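Long-range contacts in putative oxygenase (Streptomyces coelicolor, PDB 2OG5), which catalyses the iron(II)- and 2-oxoglutarate-dependent 3-hydroxylation of L-asparagine, giving the (2S,3S)-3-hydroxyasparagine that is built into the calcium-dependent lipopeptide antibiotic: residues T177-A183 / L262-A267; T209-R213 / R307-H311; S222-L227 / E278-L283; G206-A210 / D288-H294. All blocks are in the same frame, centred on the assembly; numbering follows the deposited sequence.

Contact 1: residues T177-A183 / L262-A267; sequences TFHNENA and LRVDLA. With NA (sodium ion), chain B.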
loop_
_atom_site.group_PDB
_atom_site.type_symbol
_atom_site.label_atom_id
_atom_site.label_comp_id
_atom_site.label_asym_id
_atom_site.label_seq_id
_atom_site.Cartn_x
_atom_site.Cartn_y
_atom_site.Cartn_z
ATOM N N THR A 177 -12.166 5.544 4.489
ATOM C CA THR A 177 -11.742 5.986 5.821
ATOM C C THR A 177 -10.325 5.504 6.151
ATOM O O THR A 177 -9.914 4.418 5.722
ATOM C CB THR A 177 -12.752 5.534 6.931
ATOM O OG1 THR A 177 -12.158 5.661 8.228
ATOM C CG2 THR A 177 -13.178 4.106 6.751
ATOM N N PHE A 178 -9.596 6.313 6.923
ATOM C CA PHE A 178 -8.203 6.022 7.287
ATOM C C PHE A 178 -8.034 4.662 7.941
ATOM O O PHE A 178 -8.793 4.291 8.838
ATOM C CB PHE A 178 -7.651 7.083 8.247
ATOM C CG PHE A 178 -7.343 8.400 7.586
ATOM C CD1 PHE A 178 -6.330 8.514 6.640
ATOM C CD2 PHE A 178 -8.059 9.539 7.937
ATOM C CE1 PHE A 178 -6.052 9.745 6.042
ATOM C CE2 PHE A 178 -7.781 10.767 7.343
ATOM C CZ PHE A 178 -6.776 10.868 6.407
ATOM N N HIS A 179 -7.001 3.942 7.504
ATOM C CA HIS A 179 -6.687 2.635 8.054
ATOM C C HIS A 179 -5.253 2.235 7.746
ATOM O O HIS A 179 -4.667 2.670 6.751
ATOM C CB HIS A 179 -7.633 1.570 7.481
ATOM C CG HIS A 179 -7.527 1.404 5.996
ATOM N ND1 HIS A 179 -8.095 2.287 5.100
ATOM C CD2 HIS A 179 -6.906 0.462 5.249
ATOM C CE1 HIS A 179 -7.825 1.896 3.868
ATOM N NE2 HIS A 179 -7.104 0.790 3.929
ATOM N N ASN A 180 -4.705 1.393 8.617
ATOM C CA ASN A 180 -3.549 0.572 8.265
ATOM C C ASN A 180 -4.073 -0.579 7.417
ATOM O O ASN A 180 -5.149 -1.114 7.701
ATOM C CB ASN A 180 -2.861 0.004 9.511
ATOM C CG ASN A 180 -2.234 1.081 10.383
ATOM O OD1 ASN A 180 -2.669 1.299 11.510
ATOM N ND2 ASN A 180 -1.199 1.746 9.871
ATOM N N GLU A 181 -3.337 -0.929 6.369
ATOM C CA GLU A 181 -3.719 -2.046 5.513
ATOM C C GLU A 181 -3.734 -3.344 6.316
ATOM O O GLU A 181 -2.754 -3.679 6.971
ATOM C CB GLU A 181 -2.742 -2.173 4.345
ATOM C CG GLU A 181 -3.239 -3.069 3.229
ATOM C CD GLU A 181 -4.424 -2.493 2.506
ATOM O OE1 GLU A 181 -4.604 -1.258 2.541
ATOM O OE2 GLU A 181 -5.212 -3.272 1.918
ATOM N N ASN A 182 -4.854 -4.058 6.244
ATOM C CA ASN A 182 -5.034 -5.353 6.887
ATOM C C ASN A 182 -4.625 -5.294 8.354
ATOM O O ASN A 182 -3.895 -6.153 8.848
ATOM C CB ASN A 182 -4.275 -6.471 6.134
ATOM C CG ASN A 182 -4.770 -6.656 4.696
ATOM O OD1 ASN A 182 -4.059 -7.205 3.835
ATOM N ND2 ASN A 182 -5.984 -6.192 4.424
ATOM N N ALA A 183 -5.137 -4.274 9.051
ATOM C CA ALA A 183 -4.771 -3.993 10.438
ATOM C C ALA A 183 -4.955 -5.200 11.359
ATOM O O ALA A 183 -4.181 -5.392 12.297
ATOM C CB ALA A 183 -5.573 -2.788 10.976
ATOM N N LEU A 262 1.640 1.846 14.866
ATOM C CA LEU A 262 0.218 1.729 15.207
ATOM C C LEU A 262 -0.518 0.693 14.374
ATOM O O LEU A 262 -0.031 0.242 13.339
ATOM C CB LEU A 262 -0.490 3.081 15.143
ATOM C CG LEU A 262 -1.021 3.570 13.804
ATOM C CD1 LEU A 262 -1.819 4.851 14.055
ATOM C CD2 LEU A 262 0.122 3.802 12.810
ATOM N N ARG A 263 -1.691 0.317 14.864
ATOM C CA ARG A 263 -2.524 -0.689 14.236
ATOM C C ARG A 263 -3.974 -0.254 14.438
ATOM O O ARG A 263 -4.518 -0.373 15.543
ATOM C CB ARG A 263 -2.245 -2.045 14.884
ATOM C CG ARG A 263 -2.973 -3.205 14.268
ATOM C CD ARG A 263 -2.478 -4.510 14.857
ATOM N NE ARG A 263 -3.169 -4.849 16.085
ATOM C CZ ARG A 263 -4.143 -5.757 16.195
ATOM N NH1 ARG A 263 -4.599 -6.430 15.141
ATOM N NH2 ARG A 263 -4.679 -5.989 17.380
ATOM N N VAL A 264 -4.584 0.295 13.390
ATOM C CA VAL A 264 -5.946 0.799 13.495
ATOM C C VAL A 264 -6.634 0.826 12.136
ATOM O O VAL A 264 -5.988 0.999 11.105
ATOM C CB VAL A 264 -5.973 2.221 14.134
ATOM C CG1 VAL A 264 -5.434 3.279 13.172
ATOM C CG2 VAL A 264 -7.384 2.589 14.632
ATOM N N ASP A 265 -7.948 0.630 12.157
ATOM C CA ASP A 265 -8.781 0.817 10.971
ATOM C C ASP A 265 -10.003 1.567 11.452
ATOM O O ASP A 265 -10.771 1.025 12.238
ATOM C CB ASP A 265 -9.149 -0.544 10.375
ATOM C CG ASP A 265 -9.959 -0.435 9.101
ATOM O OD1 ASP A 265 -10.800 0.471 9.002
ATOM O OD2 ASP A 265 -9.751 -1.274 8.200
ATOM N N LEU A 266 -10.163 2.823 11.038
ATOM C CA LEU A 266 -11.244 3.646 11.596
ATOM C C LEU A 266 -12.633 3.151 11.181
ATOM O O LEU A 266 -13.624 3.532 11.802
ATOM C CB LEU A 266 -11.034 5.133 11.299
ATOM C CG LEU A 266 -9.916 5.759 12.149
ATOM C CD1 LEU A 266 -9.581 7.138 11.643
ATOM C CD2 LEU A 266 -10.298 5.827 13.616
ATOM N N ALA A 267 -12.700 2.272 10.183
ATOM C CA ALA A 267 -13.956 1.632 9.785
ATOM C C ALA A 267 -14.234 0.349 10.561
ATOM O O ALA A 267 -15.384 0.083 10.911
ATOM C CB ALA A 267 -13.961 1.340 8.289
HETATM NA NA NA B . -5.746 0.287 1.970
HETATM O O HOH W 1 -10.821 1.667 6.675
HETATM O O HOH W 2 -7.535 -2.692 7.774
HETATM O O HOH W 3 -7.003 -1.166 1.601
HETATM O O HOH W 4 -6.858 1.155 0.499
HETATM O O HOH W 5 -4.681 0.136 -0.337
#

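Contact 2: residues T209-R213 / R307-H311; sequences TACVR and RVTVH. With NA (sodium ion), chain B.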
loop_
_atom_site.group_PDB
_atom_site.type_symbol
_atom_site.label_atom_id
_atom_site.label_comp_id
_atom_site.label_asym_id
_atom_site.label_seq_id
_atom_site.Cartn_x
_atom_site.Cartn_y
_atom_site.Cartn_z
ATOM N N THR A 209 -2.604 10.238 3.174
ATOM C CA THR A 209 -1.748 9.498 4.122
ATOM C C THR A 209 -1.551 10.328 5.388
ATOM O O THR A 209 -1.336 11.531 5.309
ATOM C CB THR A 209 -0.379 9.130 3.495
ATOM O OG1 THR A 209 0.336 10.312 3.132
ATOM C CG2 THR A 209 -0.578 8.258 2.255
ATOM N N ALA A 210 -1.640 9.689 6.554
ATOM C CA ALA A 210 -1.419 10.384 7.827
ATOM C C ALA A 210 -0.543 9.549 8.751
ATOM O O ALA A 210 -0.831 8.384 9.000
ATOM C CB ALA A 210 -2.735 10.688 8.497
ATOM N N CYS A 211 0.513 10.163 9.267
ATOM C CA CYS A 211 1.527 9.450 10.038
ATOM C C CYS A 211 1.369 9.721 11.515
ATOM O O CYS A 211 1.167 10.874 11.930
ATOM C CB CYS A 211 2.914 9.870 9.558
ATOM S SG CYS A 211 4.293 8.941 10.264
ATOM N N VAL A 212 1.471 8.663 12.312
ATOM C CA VAL A 212 1.422 8.788 13.773
ATOM C C VAL A 212 2.496 9.754 14.297
ATOM O O VAL A 212 2.303 10.377 15.346
ATOM C CB VAL A 212 1.554 7.416 14.475
ATOM C CG1 VAL A 212 2.955 6.846 14.316
ATOM C CG2 VAL A 212 1.176 7.526 15.961
ATOM N N ARG A 213 3.599 9.914 13.566
ATOM C CA ARG A 213 4.663 10.860 13.962
ATOM C C ARG A 213 4.217 12.327 13.954
ATOM O O ARG A 213 4.714 13.133 14.750
ATOM C CB ARG A 213 5.900 10.710 13.070
ATOM C CG ARG A 213 6.595 9.373 13.238
ATOM C CD ARG A 213 7.742 9.156 12.265
ATOM N NE ARG A 213 8.357 7.869 12.578
ATOM C CZ ARG A 213 8.812 6.988 11.685
ATOM N NH1 ARG A 213 8.769 7.226 10.391
ATOM N NH2 ARG A 213 9.322 5.845 12.108
ATOM N N ARG A 307 3.572 0.565 9.045
ATOM C CA ARG A 307 3.809 0.466 10.496
ATOM C C ARG A 307 3.442 1.768 11.215
ATOM O O ARG A 307 3.060 1.735 12.391
ATOM C CB ARG A 307 5.283 0.168 10.815
ATOM C CG ARG A 307 5.745 -1.282 10.735
ATOM C CD ARG A 307 6.121 -1.721 9.347
ATOM N NE ARG A 307 7.149 -0.896 8.717
ATOM C CZ ARG A 307 8.453 -1.164 8.671
ATOM N NH1 ARG A 307 8.953 -2.274 9.181
ATOM N NH2 ARG A 307 9.272 -0.314 8.076
ATOM N N VAL A 308 3.565 2.902 10.520
ATOM C CA VAL A 308 3.427 4.219 11.148
ATOM C C VAL A 308 2.423 5.143 10.458
ATOM O O VAL A 308 2.102 6.205 10.992
ATOM C CB VAL A 308 4.780 4.956 11.249
ATOM C CG1 VAL A 308 5.698 4.257 12.240
ATOM C CG2 VAL A 308 5.437 5.104 9.885
ATOM N N THR A 309 1.907 4.743 9.300
ATOM C CA THR A 309 1.077 5.618 8.488
ATOM C C THR A 309 -0.192 4.911 8.061
ATOM O O THR A 309 -0.128 3.792 7.544
ATOM C CB THR A 309 1.881 6.097 7.263
ATOM O OG1 THR A 309 3.003 6.840 7.737
ATOM C CG2 THR A 309 1.065 6.993 6.323
ATOM N N VAL A 310 -1.327 5.566 8.302
ATOM C CA VAL A 310 -2.624 5.143 7.794
ATOM C C VAL A 310 -2.907 5.826 6.466
ATOM O O VAL A 310 -2.325 6.865 6.155
ATOM C CB VAL A 310 -3.759 5.464 8.784
ATOM C CG1 VAL A 310 -3.567 4.700 10.099
ATOM C CG2 VAL A 310 -3.859 6.982 9.074
ATOM N N HIS A 311 -3.783 5.230 5.663
ATOM C CA HIS A 311 -4.171 5.871 4.408
ATOM C C HIS A 311 -5.661 5.769 4.174
ATOM O O HIS A 311 -6.362 4.935 4.753
ATOM C CB HIS A 311 -3.384 5.293 3.226
ATOM C CG HIS A 311 -3.744 3.884 2.886
ATOM N ND1 HIS A 311 -3.210 2.797 3.550
ATOM C CD2 HIS A 311 -4.582 3.380 1.949
ATOM C CE1 HIS A 311 -3.703 1.687 3.033
ATOM N NE2 HIS A 311 -4.542 2.010 2.065
HETATM NA NA NA B . -5.746 0.287 1.970
HETATM O O HOH W 3 -7.003 -1.166 1.601
HETATM O O HOH W 4 -6.858 1.155 0.499
HETATM O O HOH W 5 -4.681 0.136 -0.337
#

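Contact 3: residues S222-L227 / E278-L283; sequences STVDAL and EALREL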
loop_
_atom_site.group_PDB
_atom_site.type_symbol
_atom_site.label_atom_id
_atom_site.label_comp_id
_atom_site.label_asym_id
_atom_site.label_seq_id
_atom_site.Cartn_x
_atom_site.Cartn_y
_atom_site.Cartn_z
ATOM N N SER A 222 -5.033 11.949 27.918
ATOM C CA SER A 222 -6.068 10.931 28.106
ATOM C C SER A 222 -6.215 10.063 26.856
ATOM O O SER A 222 -6.392 8.850 26.961
ATOM C CB SER A 222 -7.415 11.569 28.493
ATOM O OG SER A 222 -7.845 12.548 27.558
ATOM N N THR A 223 -6.139 10.693 25.684
ATOM C CA THR A 223 -6.191 9.969 24.419
ATOM C C THR A 223 -4.961 9.082 24.259
ATOM O O THR A 223 -5.097 7.907 23.938
ATOM C CB THR A 223 -6.365 10.928 23.227
ATOM O OG1 THR A 223 -7.712 11.417 23.232
ATOM C CG2 THR A 223 -6.094 10.226 21.893
ATOM N N VAL A 224 -3.775 9.627 24.514
ATOM C CA VAL A 224 -2.546 8.828 24.405
ATOM C C VAL A 224 -2.604 7.629 25.354
ATOM O O VAL A 224 -2.354 6.498 24.949
ATOM C CB VAL A 224 -1.272 9.673 24.653
ATOM C CG1 VAL A 224 -0.023 8.787 24.693
ATOM C CG2 VAL A 224 -1.140 10.743 23.571
ATOM N N ASP A 225 -2.961 7.866 26.614
ATOM C CA ASP A 225 -3.127 6.768 27.570
ATOM C C ASP A 225 -4.123 5.710 27.078
ATOM O O ASP A 225 -3.865 4.509 27.190
ATOM C CB ASP A 225 -3.581 7.300 28.937
ATOM C CG ASP A 225 -2.458 7.987 29.715
ATOM O OD1 ASP A 225 -1.275 7.883 29.324
ATOM O OD2 ASP A 225 -2.779 8.631 30.737
ATOM N N ALA A 226 -5.249 6.152 26.523
ATOM C CA ALA A 226 -6.250 5.226 25.990
ATOM C C ALA A 226 -5.692 4.366 24.844
ATOM O O ALA A 226 -5.933 3.162 24.794
ATOM C CB ALA A 226 -7.500 5.989 25.528
ATOM N N LEU A 227 -4.924 4.980 23.948
ATOM C CA LEU A 227 -4.447 4.287 22.747
ATOM C C LEU A 227 -3.410 3.207 23.061
ATOM O O LEU A 227 -3.239 2.259 22.289
ATOM C CB LEU A 227 -3.895 5.289 21.722
ATOM C CG LEU A 227 -4.928 6.224 21.086
ATOM C CD1 LEU A 227 -4.243 7.334 20.286
ATOM C CD2 LEU A 227 -5.920 5.452 20.217
ATOM N N GLU A 278 -13.612 7.830 22.607
ATOM C CA GLU A 278 -13.164 9.223 22.546
ATOM C C GLU A 278 -11.789 9.329 21.886
ATOM O O GLU A 278 -11.550 10.243 21.098
ATOM C CB GLU A 278 -13.115 9.860 23.942
ATOM C CG GLU A 278 -12.780 11.356 23.940
ATOM C CD GLU A 278 -12.832 11.973 25.319
ATOM O OE1 GLU A 278 -13.952 12.208 25.825
ATOM O OE2 GLU A 278 -11.750 12.232 25.897
ATOM N N ALA A 279 -10.893 8.402 22.232
ATOM C CA ALA A 279 -9.526 8.366 21.689
ATOM C C ALA A 279 -9.523 8.202 20.174
ATOM O O ALA A 279 -8.756 8.875 19.474
ATOM C CB ALA A 279 -8.716 7.248 22.347
ATOM N N LEU A 280 -10.373 7.312 19.670
ATOM C CA LEU A 280 -10.496 7.123 18.218
ATOM C C LEU A 280 -11.031 8.366 17.512
ATOM O O LEU A 280 -10.597 8.686 16.402
ATOM C CB LEU A 280 -11.399 5.936 17.889
ATOM C CG LEU A 280 -10.843 4.554 18.226
ATOM C CD1 LEU A 280 -11.886 3.491 17.924
ATOM C CD2 LEU A 280 -9.536 4.257 17.488
ATOM N N ARG A 281 -11.983 9.057 18.143
ATOM C CA ARG A 281 -12.507 10.288 17.574
ATOM C C ARG A 281 -11.413 11.356 17.499
ATOM O O ARG A 281 -11.275 12.025 16.480
ATOM C CB ARG A 281 -13.714 10.789 18.368
ATOM C CG ARG A 281 -14.963 9.951 18.136
ATOM C CD ARG A 281 -16.211 10.620 18.683
ATOM N NE ARG A 281 -16.209 10.705 20.136
ATOM C CZ ARG A 281 -16.717 9.788 20.965
ATOM N NH1 ARG A 281 -17.285 8.674 20.506
ATOM N NH2 ARG A 281 -16.650 9.993 22.272
ATOM N N GLU A 282 -10.613 11.494 18.556
ATOM C CA GLU A 282 -9.538 12.489 18.539
ATOM C C GLU A 282 -8.446 12.111 17.539
ATOM O O GLU A 282 -7.893 12.977 16.853
ATOM C CB GLU A 282 -8.923 12.699 19.933
ATOM C CG GLU A 282 -8.027 13.944 19.978
ATOM C CD GLU A 282 -7.308 14.158 21.294
ATOM O OE1 GLU A 282 -7.780 13.657 22.337
ATOM O OE2 GLU A 282 -6.261 14.846 21.279
ATOM N N LEU A 283 -8.127 10.822 17.466
ATOM C CA LEU A 283 -7.129 10.341 16.519
ATOM C C LEU A 283 -7.558 10.633 15.084
ATOM O O LEU A 283 -6.774 11.174 14.301
ATOM C CB LEU A 283 -6.903 8.848 16.724
ATOM C CG LEU A 283 -5.789 8.196 15.906
ATOM C CD1 LEU A 283 -4.438 8.778 16.277
ATOM C CD2 LEU A 283 -5.803 6.682 16.108
HETATM O O HOH W 6 -9.295 11.249 25.522
#

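Contact 4: residues G206-A210 / D288-H294; sequences GLRTA and DATAVTH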
loop_
_atom_site.group_PDB
_atom_site.type_symbol
_atom_site.label_atom_id
_atom_site.label_comp_id
_atom_site.label_asym_id
_atom_site.label_seq_id
_atom_site.Cartn_x
_atom_site.Cartn_y
_atom_site.Cartn_z
ATOM N N GLY A 206 -8.068 11.714 -4.441
ATOM C CA GLY A 206 -6.696 11.821 -3.969
ATOM C C GLY A 206 -6.423 10.795 -2.882
ATOM O O GLY A 206 -7.282 10.502 -2.052
ATOM N N LEU A 207 -5.214 10.250 -2.909
ATOM C CA LEU A 207 -4.718 9.407 -1.833
ATOM C C LEU A 207 -4.441 10.300 -0.638
ATOM O O LEU A 207 -3.829 11.355 -0.782
ATOM C CB LEU A 207 -3.414 8.738 -2.258
ATOM C CG LEU A 207 -2.638 7.929 -1.204
ATOM C CD1 LEU A 207 -3.399 6.697 -0.784
ATOM C CD2 LEU A 207 -1.261 7.577 -1.764
ATOM N N ARG A 208 -4.871 9.864 0.544
ATOM C CA ARG A 208 -4.565 10.584 1.776
ATOM C C ARG A 208 -3.711 9.699 2.668
ATOM O O ARG A 208 -4.047 8.529 2.877
ATOM C CB ARG A 208 -5.841 10.979 2.520
ATOM C CG ARG A 208 -6.821 11.846 1.707
ATOM C CD ARG A 208 -7.799 12.546 2.641
ATOM N NE ARG A 208 -7.200 13.709 3.300
ATOM C CZ ARG A 208 -7.627 14.237 4.450
ATOM N NH1 ARG A 208 -8.646 13.710 5.110
ATOM N NH2 ARG A 208 -7.030 15.307 4.945
ATOM N N THR A 209 -2.604 10.238 3.174
ATOM C CA THR A 209 -1.748 9.498 4.122
ATOM C C THR A 209 -1.551 10.328 5.388
ATOM O O THR A 209 -1.336 11.531 5.309
ATOM C CB THR A 209 -0.379 9.130 3.495
ATOM O OG1 THR A 209 0.336 10.312 3.132
ATOM C CG2 THR A 209 -0.578 8.258 2.255
ATOM N N ALA A 210 -1.640 9.689 6.554
ATOM C CA ALA A 210 -1.419 10.384 7.827
ATOM C C ALA A 210 -0.543 9.549 8.751
ATOM O O ALA A 210 -0.831 8.384 9.000
ATOM C CB ALA A 210 -2.735 10.688 8.497
ATOM N N ASP A 288 -7.036 13.666 10.078
ATOM C CA ASP A 288 -7.632 14.507 9.071
ATOM C C ASP A 288 -6.855 15.817 8.922
ATOM O O ASP A 288 -6.665 16.288 7.807
ATOM C CB ASP A 288 -9.087 14.800 9.412
ATOM C CG ASP A 288 -9.799 15.510 8.298
ATOM O OD1 ASP A 288 -10.092 14.846 7.286
ATOM O OD2 ASP A 288 -10.053 16.723 8.442
ATOM N N ALA A 289 -6.414 16.394 10.044
ATOM C CA ALA A 289 -5.750 17.701 10.025
ATOM C C ALA A 289 -4.340 17.660 9.436
ATOM O O ALA A 289 -3.891 18.637 8.817
ATOM C CB ALA A 289 -5.704 18.288 11.436
ATOM N N THR A 290 -3.652 16.537 9.599
ATOM C CA THR A 290 -2.237 16.449 9.245
ATOM C C THR A 290 -1.975 15.594 8.004
ATOM O O THR A 290 -0.824 15.445 7.597
ATOM C CB THR A 290 -1.430 15.863 10.394
ATOM O OG1 THR A 290 -1.856 14.519 10.650
ATOM C CG2 THR A 290 -1.604 16.714 11.663
ATOM N N ALA A 291 -3.028 15.037 7.411
ATOM C CA ALA A 291 -2.874 14.138 6.268
ATOM C C ALA A 291 -2.339 14.889 5.059
ATOM O O ALA A 291 -2.709 16.052 4.824
ATOM C CB ALA A 291 -4.202 13.491 5.924
ATOM N N VAL A 292 -1.470 14.223 4.297
ATOM C CA VAL A 292 -1.009 14.720 3.015
ATOM C C VAL A 292 -1.932 14.100 1.977
ATOM O O VAL A 292 -2.210 12.897 2.028
ATOM C CB VAL A 292 0.465 14.322 2.738
ATOM C CG1 VAL A 292 0.908 14.797 1.350
ATOM C CG2 VAL A 292 1.393 14.866 3.812
ATOM N N THR A 293 -2.446 14.915 1.062
ATOM C CA THR A 293 -3.323 14.436 0.013
ATOM C C THR A 293 -2.618 14.581 -1.310
ATOM O O THR A 293 -2.140 15.671 -1.642
ATOM C CB THR A 293 -4.664 15.208 -0.015
ATOM O OG1 THR A 293 -5.285 15.113 1.275
ATOM C CG2 THR A 293 -5.611 14.642 -1.064
ATOM N N HIS A 294 -2.585 13.462 -2.050
ATOM C CA HIS A 294 -1.846 13.280 -3.305
ATOM C C HIS A 294 -2.814 12.871 -4.444
ATOM O O HIS A 294 -3.444 11.819 -4.328
ATOM C CB HIS A 294 -0.809 12.123 -3.178
ATOM C CG HIS A 294 -0.190 11.938 -1.815
ATOM N ND1 HIS A 294 1.131 12.240 -1.554
ATOM C CD2 HIS A 294 -0.680 11.404 -0.669
ATOM C CE1 HIS A 294 1.411 11.943 -0.297
ATOM N NE2 HIS A 294 0.331 11.427 0.261
HETATM O O HOH W 7 -4.816 16.728 3.278
#

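Contact 1: residues T177-A183 / L262-A267
Strand 176-179 and the loop that follows it carry the first two residues of the facial His-X-Glu…His metal triad, His179 and Glu181, and are bordered here by the loop 262-267, bridged to the strand where His179 faces Asp265. Leu266 N donates to Phe178 O at 3.0 Å, and on the other side of the bridge Asn180 N gives a nearly linear bond of 2.8 Å to Val264 O. The side chain of Asn180 continues the pairing: with CG beside its own backbone N (chi1 -66°), OD1 takes Val264 N in the carbonyl plane, on a lone pair, at 2.9 Å. Beyond it, Arg263 bends at chi3 and brings NH1 to Ala183 O (3.1 Å).

This edge of the antiparallel sheet, part of the jelly-roll fold of these oxygenases, holds the metal-binding imidazole. His179 ND1 donates in the ring plane to Thr177 O, which fixes the ring's rotation and leaves NE2 for the sodium ion at 2.4 Å; Glu181 OE1 and His311 complete the protein ligands at this site, where the enzyme binds iron. The Asp265 carboxylate lies alongside His179, pointing the same way, its CG 3.5 Å from His179 CB and its plane 25° from the imidazole. OD1 closes an Asx turn by accepting from Ala267 N and also accepts a hydrogen bond from a water that donates to Thr177 O as well; OD2 accepts from a second water, which links it to Asn180 O and Ala183 N. Leu266 CD1 packs on Phe178 CB (3.9 Å), while helix 274-290 covers Val264 and Leu266.

Contact 2: residues T209-R213 / R307-H311
Ala210 and Val310 form the hydrogen-bonded pair at the middle of this antiparallel contact between strands 207-211 and 309-313. Ala210 N to Val310 O and Val310 N to Ala210 O are both 2.9 Å, and Val212 N carries the pairing past the strand end to Val308 O along a nearly linear bond. On one face Ala210 CB meets Val310 CG2 at 3.9 Å, under Phe287 of helix 274-290. On the other, Thr309 CG2 touches Thr209 CB (3.8 Å) and His311 CB lies beside Thr209 CG2, with Val304 of the neighbouring sheet next to both threonines. Thr309 OG1 lies beside Cys211 and is hydrogen-bonded to the backbone carbonyls of Asp97 and Gly98.

The packing is looser toward Arg213, which is partly exposed. Its extended chain runs out past Val308, whose CG1 sits 3.9 Å above one face of the guanidinium, toward the rim, while NE forms a salt bridge with Asp259 and NH1 bonds to Gly95 O and Ser94 OG. Between the two regions Cys211, with SG anti to the backbone nitrogen (chi1 -173°), N-caps helix 212-215 by accepting from Arg213 N at 3.5 Å, and the same sulfur rests 4.0 Å from Val308 CG2.

His311 binds the sodium ion through NE2 at 2.1 Å. The third protein ligand of the metal is thus set on a strand held from both sides by backbone bonds, to Ala210 here and to His179 through His311 itself, which should restrict its movement.

Contact 3: residues S222-L227 / E278-L283
Thr223 and Glu282 make the direct polar link between helix 221-227 and helix 274-290, whose short segments cross at -113° with their axes 8.9 Å apart. Thr223 OG1 donates to Glu282 OE1, at a modelled separation of 2.4 Å that is too short to be taken at face value. Glu282 reaches it with an extended chain, CG anti to the backbone nitrogen (chi1 -167°), and the same OE1 is also hydrogen-bonded to Ser220 OG, just before the first helix. A water extends the polar edge: it donates to Thr223 OG1 and to Glu278 OE2 (2.7 Å) and is hydrogen-bonded to Ser222 OG, linking the start of helix 221-227 to Glu278 on helix 274-290.

The apolar contacts centre on small residues. Ala279 CB touches Ala226 CB at 3.6 Å and receives Leu227 CD2 at 3.9 Å. Thr223 CG2 lies over Ala279 O (3.8 Å), and more distantly Leu227 CD1 meets Leu283 CD1. Leu227 also packs on Phe232, which Leu280 touches from the other helix.

The small alanines at the crossing thus allow the helices to approach closely, with a polar edge of Ser220, Thr223, Glu282 and water running beside the apolar contacts.

Contact 4: residues G206-A210 / D288-H294
Arg208 directs three nitrogens at the segment 288-294, and each has an acceptor there. NH1 forms a salt bridge with Asp288 OD1 at 2.8 Å, coming from above the carboxylate plane, which stands 78° from the guanidinium. NH2 meets the backbone carbonyl Asp288 O on a lone pair (3.0 Å) and is shared with a water. NE, at the edge of the group, donates in plane to Thr293 OG1 at 3.1 Å. The bend at chi3 (78°) turns the guanidinium along the partner chain toward the end of helix 274-290, and Ala291 CB lies over one face, 3.3 Å above the plane and offset toward the rim. The water itself donates to Ala291 O and is also bonded to Thr293 OG1.

Strand 292-294, an outer strand of the four-stranded antiparallel sheet, is entered directly from that helix and pairs with strand 207-211. Leu207 and His294 exchange N-H and carbonyl bonds in both directions, as do Thr209 and Val292, so four backbone donors and four acceptors are met.

On the face of Leu207 and Thr209, the His294 ring, in the conformer described here, crosses Thr209 at about a right angle and brings NE2 in plane to Thr209 OG1 at 3.1 Å; either atom could be the donor, and the bond need not hold in the second deposited conformer. CD2 of the same ring lies 4.0 Å from Leu207 CD2. Gly206 CA passes 3.3 Å from His294 O, and Ala210 CB touches Ala291 CB.

Contacts 1, 2 and 4 follow one antiparallel sheet across its order 176-179, 309-313, 207-211, 292-294. Contacts 1 and 2, with centres about 9 Å apart, join through His179 O and His311 N (2.9 Å), and between them supply the protein ligands of the sodium ion that occupies the iron site. Contact 4 shares Thr209 and Ala210 with contact 2; its Leu207 side chain lies about 5 Å from that of the 2-oxoglutarate-binding Arg325. Phe178 of contact 1 packs against Arg208, Phe178 CZ lying 3.6 Å from Arg208 NH1. Contact 3 is more peripheral, its centre about 25 Å from the centre of the chain, but helix 274-290 connects it to contact 4 and Leu280 meets Val264 of contact 1.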